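Local coordinates for malarial CLPB2 atpase/hsp101 protein (Plasmodium falciparum, PDB 4IRF) that is a ClpB-type chaperone that probably couples ATP hydrolysis to protein unfolding and translocation, represented here by its N-terminal cargo-binding domain, at residues I17-A22 and E115-G120; H39-L44 and T52-N57; K65-I70 and N132-T137. All coordinates share one frame; numbering follows the deposited sequence.

Contact 1 (I17-A22 and E115-G120)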
# COMPACT_ATOMS: atom_id res chain seq x y z
N ILE A 17 0.47 5.99 8.42
CA ILE A 17 -0.59 5.54 9.33
C ILE A 17 -1.96 5.88 8.72
O ILE A 17 -2.88 5.08 8.77
CB ILE A 17 -0.47 6.26 10.67
CG1 ILE A 17 0.79 5.83 11.41
CG2 ILE A 17 -1.67 5.96 11.55
CD1 ILE A 17 0.82 4.37 11.71
N ASN A 18 -2.10 7.08 8.15
CA ASN A 18 -3.36 7.47 7.53
C ASN A 18 -3.78 6.56 6.38
O ASN A 18 -4.96 6.25 6.21
CB ASN A 18 -3.32 8.94 7.08
CG ASN A 18 -3.27 9.90 8.26
OD1 ASN A 18 -3.66 9.56 9.39
ND2 ASN A 18 -2.79 11.12 8.01
N ILE A 19 -2.80 6.14 5.58
CA ILE A 19 -3.06 5.16 4.55
C ILE A 19 -3.55 3.84 5.17
O ILE A 19 -4.51 3.25 4.67
CB ILE A 19 -1.80 4.89 3.67
CG1 ILE A 19 -1.64 6.02 2.66
CG2 ILE A 19 -1.95 3.64 2.85
CD1 ILE A 19 -0.24 6.15 2.14
N LEU A 20 -2.87 3.38 6.21
CA LEU A 20 -3.29 2.15 6.89
C LEU A 20 -4.70 2.27 7.44
O LEU A 20 -5.51 1.37 7.27
CB LEU A 20 -2.32 1.81 8.00
CG LEU A 20 -0.91 1.49 7.53
CD1 LEU A 20 -0.00 1.31 8.76
CD2 LEU A 20 -0.92 0.23 6.69
N ASN A 21 -5.02 3.39 8.08
CA ASN A 21 -6.37 3.56 8.62
C ASN A 21 -7.44 3.70 7.52
O ASN A 21 -8.58 3.24 7.68
CB ASN A 21 -6.42 4.76 9.55
CG ASN A 21 -5.72 4.51 10.87
OD1 ASN A 21 -5.62 3.37 11.31
ND2 ASN A 21 -5.27 5.58 11.53
N ALA A 22 -7.08 4.33 6.41
CA ALA A 22 -8.03 4.38 5.29
C ALA A 22 -8.22 2.98 4.73
O ALA A 22 -9.31 2.61 4.23
CB ALA A 22 -7.56 5.35 4.18
N GLU A 115 6.79 5.06 0.25
CA GLU A 115 7.55 4.23 -0.68
C GLU A 115 7.92 2.90 -0.04
O GLU A 115 8.05 1.89 -0.72
CB GLU A 115 8.85 4.92 -1.07
CG GLU A 115 8.65 6.20 -1.90
CD GLU A 115 8.41 7.45 -1.06
OE1 GLU A 115 8.12 7.37 0.16
OE2 GLU A 115 8.51 8.56 -1.66
N HIS A 116 8.17 2.92 1.27
CA HIS A 116 8.56 1.70 1.98
C HIS A 116 7.37 0.76 2.11
O HIS A 116 7.51 -0.45 1.93
CB HIS A 116 9.15 2.07 3.34
CG HIS A 116 10.30 3.03 3.21
ND1 HIS A 116 10.27 4.30 3.75
CD2 HIS A 116 11.47 2.93 2.53
CE1 HIS A 116 11.39 4.93 3.45
NE2 HIS A 116 12.14 4.12 2.71
N LEU A 117 6.21 1.34 2.35
CA LEU A 117 4.96 0.59 2.36
C LEU A 117 4.72 0.02 0.97
O LEU A 117 4.35 -1.16 0.82
CB LEU A 117 3.82 1.51 2.82
CG LEU A 117 2.46 0.89 3.00
CD1 LEU A 117 2.51 -0.29 3.99
CD2 LEU A 117 1.54 1.96 3.52
N LEU A 118 4.99 0.83 -0.06
CA LEU A 118 4.83 0.35 -1.43
C LEU A 118 5.71 -0.89 -1.66
O LEU A 118 5.25 -1.90 -2.23
CB LEU A 118 5.13 1.48 -2.45
CG LEU A 118 4.79 1.12 -3.90
CD1 LEU A 118 3.32 1.31 -4.18
CD2 LEU A 118 5.63 1.97 -4.84
N SER A 119 6.95 -0.85 -1.18
CA SER A 119 7.86 -1.97 -1.36
C SER A 119 7.31 -3.21 -0.64
O SER A 119 7.30 -4.32 -1.19
CB SER A 119 9.24 -1.60 -0.81
OG SER A 119 10.11 -2.69 -0.97
N GLY A 120 6.80 -3.00 0.57
CA GLY A 120 6.22 -4.09 1.33
C GLY A 120 5.01 -4.72 0.65
O GLY A 120 4.87 -5.96 0.56
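Ile19 and Leu20 meet Leu117 in a small, purely apolar helix-to-helix contact near the centre of this mostly helical Clp N-terminal domain, between helix 14-29 and helix 114-121. One methyl group does the work on the second helix. Leu117 CD2 touches Ile19 CG2 at 3.9 Å and lies more loosely, at 4.4 Å, from Leu20 CD2. The backbones stay well separated, with 9.5 Å between the CA atoms of Ile19 and Leu117. That gap is spanned by side chains alone, and the two segments bury only 104 Å² against each other.

The torsions explain which branches are used. In Ile19 the short branch CG2 lies opposite the backbone N and is the one presented to Leu117, while CG1 stands anti to the carbonyl carbon, and no atom of that branch touches Leu117. Leu117 reaches back with CG trans to its own N (chi1 -175°). The Ile19 and Leu117 side chains run past each other in opposing directions, so that they meet at that methyl pair. Leu20 starts out beside the contact, but the end of its side chain swings nearer and brings CD2 near the same methyl. No hydrogen bond joins the segments.

Other helices complete the packing. Helix 37-46 comes up to the first segment, with Ala43 and Leu44 against Ile19 and Ile40 against Leu20. Helix 91-106 brings Thr96 and Leu97 to Leu117. Glu115, on helix 114-121 with Leu117, makes a salt bridge to Lys148 of helix 138-151.

Contact 2 (H39-L44 and T52-N57)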
# COMPACT_ATOMS: atom_id res chain seq x y z
N HIS A 39 -6.35 -3.91 0.18
CA HIS A 39 -7.02 -2.77 0.80
C HIS A 39 -6.10 -1.61 1.08
O HIS A 39 -6.49 -0.44 0.95
CB HIS A 39 -7.70 -3.19 2.10
CG HIS A 39 -8.64 -4.32 1.93
ND1 HIS A 39 -8.64 -5.43 2.76
CD2 HIS A 39 -9.62 -4.52 1.02
CE1 HIS A 39 -9.57 -6.27 2.33
NE2 HIS A 39 -10.18 -5.74 1.28
N ILE A 40 -4.87 -1.92 1.50
CA ILE A 40 -3.88 -0.90 1.74
C ILE A 40 -3.49 -0.25 0.42
O ILE A 40 -3.35 0.98 0.39
CB ILE A 40 -2.64 -1.45 2.42
CG1 ILE A 40 -3.05 -1.99 3.81
CG2 ILE A 40 -1.58 -0.36 2.54
CD1 ILE A 40 -1.86 -2.54 4.58
N LEU A 41 -3.34 -1.07 -0.62
CA LEU A 41 -3.01 -0.53 -1.97
C LEU A 41 -4.10 0.46 -2.44
O LEU A 41 -3.77 1.56 -2.92
CB LEU A 41 -2.77 -1.64 -2.98
CG LEU A 41 -2.51 -1.08 -4.39
CD1 LEU A 41 -1.31 -0.18 -4.40
CD2 LEU A 41 -2.38 -2.19 -5.39
N SER A 42 -5.37 0.10 -2.25
CA SER A 42 -6.48 1.00 -2.63
C SER A 42 -6.29 2.35 -1.96
O SER A 42 -6.32 3.41 -2.60
CB SER A 42 -7.82 0.41 -2.21
OG SER A 42 -8.90 1.28 -2.52
N ALA A 43 -6.03 2.32 -0.65
CA ALA A 43 -5.79 3.53 0.14
C ALA A 43 -4.56 4.34 -0.30
O ALA A 43 -4.56 5.57 -0.30
CB ALA A 43 -5.69 3.15 1.64
N LEU A 44 -3.49 3.63 -0.64
CA LEU A 44 -2.24 4.27 -0.99
C LEU A 44 -2.44 4.99 -2.32
O LEU A 44 -2.13 6.19 -2.41
CB LEU A 44 -1.13 3.22 -1.04
CG LEU A 44 0.29 3.77 -1.11
CD1 LEU A 44 1.27 2.84 -0.40
CD2 LEU A 44 0.67 3.89 -2.57
N THR A 52 0.49 11.18 -6.08
CA THR A 52 1.63 11.90 -6.65
C THR A 52 2.80 10.97 -6.98
O THR A 52 3.44 11.09 -8.03
CB THR A 52 2.11 12.94 -5.67
OG1 THR A 52 1.02 13.83 -5.38
CG2 THR A 52 3.29 13.72 -6.24
N LEU A 53 3.08 10.01 -6.09
CA LEU A 53 4.13 9.04 -6.36
C LEU A 53 3.92 8.26 -7.65
O LEU A 53 4.85 8.13 -8.46
CB LEU A 53 4.26 8.07 -5.18
CG LEU A 53 5.64 7.41 -5.19
CD1 LEU A 53 6.63 8.25 -4.37
CD2 LEU A 53 5.58 5.98 -4.69
N PHE A 54 2.70 7.75 -7.84
CA PHE A 54 2.38 6.94 -8.99
C PHE A 54 2.45 7.79 -10.26
O PHE A 54 2.88 7.30 -11.31
CB PHE A 54 0.99 6.33 -8.85
CG PHE A 54 0.95 5.09 -8.00
CD1 PHE A 54 1.78 4.02 -8.26
CD2 PHE A 54 0.07 5.00 -6.93
CE1 PHE A 54 1.75 2.86 -7.45
CE2 PHE A 54 0.04 3.86 -6.12
CZ PHE A 54 0.87 2.80 -6.39
N LYS A 55 2.01 9.04 -10.15
CA LYS A 55 2.01 9.97 -11.27
C LYS A 55 3.43 10.13 -11.80
O LYS A 55 3.70 9.91 -13.00
CB LYS A 55 1.42 11.32 -10.85
N GLU A 56 4.35 10.47 -10.90
CA GLU A 56 5.76 10.67 -11.26
C GLU A 56 6.43 9.46 -11.87
O GLU A 56 7.48 9.58 -12.52
CB GLU A 56 6.54 11.06 -10.02
CG GLU A 56 6.13 12.38 -9.43
CD GLU A 56 7.00 12.73 -8.25
OE1 GLU A 56 7.96 11.96 -8.00
OE2 GLU A 56 6.74 13.75 -7.59
N ASN A 57 5.86 8.29 -11.66
CA ASN A 57 6.45 7.08 -12.17
C ASN A 57 5.68 6.53 -13.36
O ASN A 57 5.81 5.36 -13.69
CB ASN A 57 6.59 6.06 -11.03
CG ASN A 57 7.72 6.41 -10.08
OD1 ASN A 57 8.88 6.04 -10.31
ND2 ASN A 57 7.40 7.12 -9.00
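Leu41 is the first residue along 39-44 to reach helix 48-56, and it does so with the end of its side chain. Its CB leaves the backbone beside the other segment, but CD1 comes within 4.2 Å of Phe54 CZ, meeting the ring obliquely. Val127 and Phe131 of helix 125-133 also lie against Leu41. Ser42 and Ala43 turn to other neighbours, Ser42 to helix 61-74 and Ala43 to Ala22 of helix 14-29.

Leu44, one turn on from Leu41, makes the tighter approach. Its CD2 sits 3.6 Å from Phe54 CE2 and 4.0 Å from Phe54 CZ, and the two side chains run roughly perpendicular. CG lies trans to the backbone N (chi1 -168°), which helps to carry CD2 to the ring. The far end of the phenyl ring is thus held at two points by leucines from successive turns.

Across from them, Phe54 points its CB at the first helix and extends the ring into the gap. Within the second segment, Asn57 ND2 donates to Leu53 O at 2.8 Å in a nearly straight bond (171°), with the oxygen almost in the plane of the asparagine amide.

Between the segments there is nothing but carbon against carbon. All three touching side chains are buried, so the contact between these two segments rests on shape and exclusion of water, with no polar bond to fix its direction.

Contact 3 (K65-I70 and N132-T137)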
# COMPACT_ATOMS: atom_id res chain seq x y z
N LYS A 65 -6.37 2.38 -10.64
CA LYS A 65 -7.60 2.33 -9.82
C LYS A 65 -8.58 1.27 -10.33
O LYS A 65 -9.30 0.62 -9.57
CB LYS A 65 -8.30 3.70 -9.76
CG LYS A 65 -9.61 3.67 -8.97
CD LYS A 65 -10.25 5.05 -8.83
CE LYS A 65 -11.26 5.08 -7.67
NZ LYS A 65 -12.28 3.99 -7.74
N GLU A 66 -8.60 1.10 -11.65
CA GLU A 66 -9.47 0.12 -12.29
C GLU A 66 -9.00 -1.31 -11.97
O GLU A 66 -9.82 -2.20 -11.67
CB GLU A 66 -9.48 0.44 -13.79
CG GLU A 66 -9.93 -0.63 -14.76
CD GLU A 66 -9.80 -0.14 -16.19
OE1 GLU A 66 -10.53 0.80 -16.57
OE2 GLU A 66 -8.93 -0.67 -16.93
N TYR A 67 -7.69 -1.55 -11.99
CA TYR A 67 -7.17 -2.86 -11.59
C TYR A 67 -7.47 -3.11 -10.10
O TYR A 67 -7.77 -4.24 -9.69
CB TYR A 67 -5.66 -2.91 -11.81
CG TYR A 67 -5.22 -3.28 -13.23
CD1 TYR A 67 -5.53 -4.52 -13.77
CD2 TYR A 67 -4.47 -2.40 -13.99
CE1 TYR A 67 -5.13 -4.87 -15.05
CE2 TYR A 67 -4.05 -2.73 -15.28
CZ TYR A 67 -4.39 -3.97 -15.81
OH TYR A 67 -3.98 -4.32 -17.08
N ILE A 68 -7.33 -2.07 -9.31
CA ILE A 68 -7.49 -2.22 -7.85
C ILE A 68 -8.94 -2.58 -7.53
O ILE A 68 -9.21 -3.51 -6.76
CB ILE A 68 -7.06 -0.96 -7.08
CG1 ILE A 68 -5.54 -0.78 -7.20
CG2 ILE A 68 -7.46 -1.09 -5.60
CD1 ILE A 68 -5.04 0.53 -6.71
N ASP A 69 -9.87 -1.85 -8.16
CA ASP A 69 -11.29 -2.07 -7.93
C ASP A 69 -11.75 -3.44 -8.38
O ASP A 69 -12.56 -4.09 -7.71
CB ASP A 69 -12.12 -0.93 -8.54
CG ASP A 69 -11.88 0.40 -7.86
OD1 ASP A 69 -11.35 0.41 -6.72
OD2 ASP A 69 -12.20 1.45 -8.45
N ILE A 70 -11.23 -3.92 -9.51
CA ILE A 70 -11.50 -5.29 -9.93
C ILE A 70 -11.05 -6.32 -8.89
O ILE A 70 -11.79 -7.24 -8.56
CB ILE A 70 -10.87 -5.58 -11.32
CG1 ILE A 70 -11.70 -4.90 -12.41
CG2 ILE A 70 -10.75 -7.07 -11.56
CD1 ILE A 70 -10.91 -4.59 -13.70
N ASN A 132 2.69 -5.46 -11.82
CA ASN A 132 3.35 -5.93 -13.03
C ASN A 132 2.54 -5.58 -14.28
O ASN A 132 3.08 -5.50 -15.38
CB ASN A 132 3.67 -7.43 -12.96
CG ASN A 132 5.03 -7.71 -12.32
OD1 ASN A 132 5.99 -6.95 -12.50
ND2 ASN A 132 5.11 -8.82 -11.60
N GLU A 133 1.25 -5.33 -14.09
CA GLU A 133 0.38 -4.97 -15.20
C GLU A 133 0.36 -3.48 -15.51
O GLU A 133 -0.03 -3.06 -16.61
CB GLU A 133 -1.04 -5.48 -14.97
CG GLU A 133 -1.22 -6.95 -15.30
CD GLU A 133 -0.62 -7.33 -16.65
OE1 GLU A 133 -0.68 -6.52 -17.61
OE2 GLU A 133 -0.08 -8.45 -16.75
N VAL A 134 0.74 -2.67 -14.54
CA VAL A 134 0.93 -1.28 -14.79
C VAL A 134 2.41 -0.98 -14.92
O VAL A 134 2.83 0.14 -14.83
CB VAL A 134 0.31 -0.38 -13.72
CG1 VAL A 134 -1.18 -0.44 -13.76
CG2 VAL A 134 0.80 -0.73 -12.33
N TYR A 135 3.19 -2.00 -15.16
CA TYR A 135 4.57 -1.85 -15.52
C TYR A 135 5.38 -1.24 -14.41
O TYR A 135 6.37 -0.62 -14.63
CB TYR A 135 4.71 -1.12 -16.89
CG TYR A 135 3.85 -1.80 -17.89
CD1 TYR A 135 4.16 -3.05 -18.34
CD2 TYR A 135 2.70 -1.26 -18.31
CE1 TYR A 135 3.35 -3.74 -19.19
CE2 TYR A 135 1.88 -1.94 -19.17
CZ TYR A 135 2.21 -3.18 -19.62
OH TYR A 135 1.40 -3.85 -20.48
N LEU A 136 4.97 -1.48 -13.18
CA LEU A 136 5.76 -1.12 -12.04
C LEU A 136 6.42 -2.37 -11.53
O LEU A 136 5.84 -3.09 -10.78
CB LEU A 136 4.88 -0.54 -10.94
CG LEU A 136 5.54 0.16 -9.78
CD1 LEU A 136 6.43 1.28 -10.23
CD2 LEU A 136 4.53 0.69 -8.81
N THR A 137 7.64 -2.64 -11.98
CA THR A 137 8.37 -3.85 -11.61
C THR A 137 9.14 -3.70 -10.30
O THR A 137 9.25 -2.59 -9.74
CB THR A 137 9.38 -4.23 -12.72
OG1 THR A 137 10.34 -3.18 -12.83
CG2 THR A 137 8.68 -4.41 -14.06
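Tyr67 of helix 61-74 lies against Glu133 and Val134 at the end of helix 125-133. Its CB points toward the other segment, and CG stands opposite the carbonyl carbon (chi1 -84°), sending the ring out across the gap. Along one side of the ring, CD2 meets Val134 CG1 at 3.8 Å, and CE2 lies 4.0 Å from that same methyl, an oblique approach in which the two side chains pass in opposite senses. Further out, the ring comes under Glu133. CZ is 3.8 Å from Glu133 CB, which sits over one face, 4.2 Å from the ring centroid and 28° off the normal, forming a CH-pi contact. At the tip, the hydroxyl OH is also 3.8 Å from Glu133 CB. Glu133 OE1 lies 4.0 Å from OH, too far for a hydrogen bond, with the carboxylate plane turned 46° from the ring. The glutamate therefore contributes its aliphatic part, its chain bending at chi2.

On its own helix, Lys65 NZ and Asp69 OD2 make a salt bridge of 2.6 Å one turn apart, using the syn lone pair of the carboxylate. In the other segment the chain leaves the helix at Val134 and takes a left-handed conformation at Tyr135. Thr137 is the N-cap of helix 138-151, its OG1 accepting from Ala140 N.

This is surface packing of a helix flank on a helix-to-helix turn, joining segments from the first and second Clp amino-terminal family regions within the compact helical Clp N-domain.

The segments come along the chain in the order 17-22, 39-44, 52-57, 65-70, 115-120, 132-137, so contact 2 is nested inside contact 1, while contacts 1 and 3 interlock. Contact 2 is the middle one, its centre about 9 Å from that of contact 1 and about 10 Å from that of contact 3, and touches both: Phe54 meets Leu118 and Leu136, while Ile68 packs on Leu41 and Ser42. Contacts 1 and 3, about 17 Å apart between centres, do not touch. Each joins an early helix to a late one, while contact 2 pairs two successive early helices. Helices 48-56 and 61-74, and 114-121 and 125-133, follow one another, the set running from domain interior to surface.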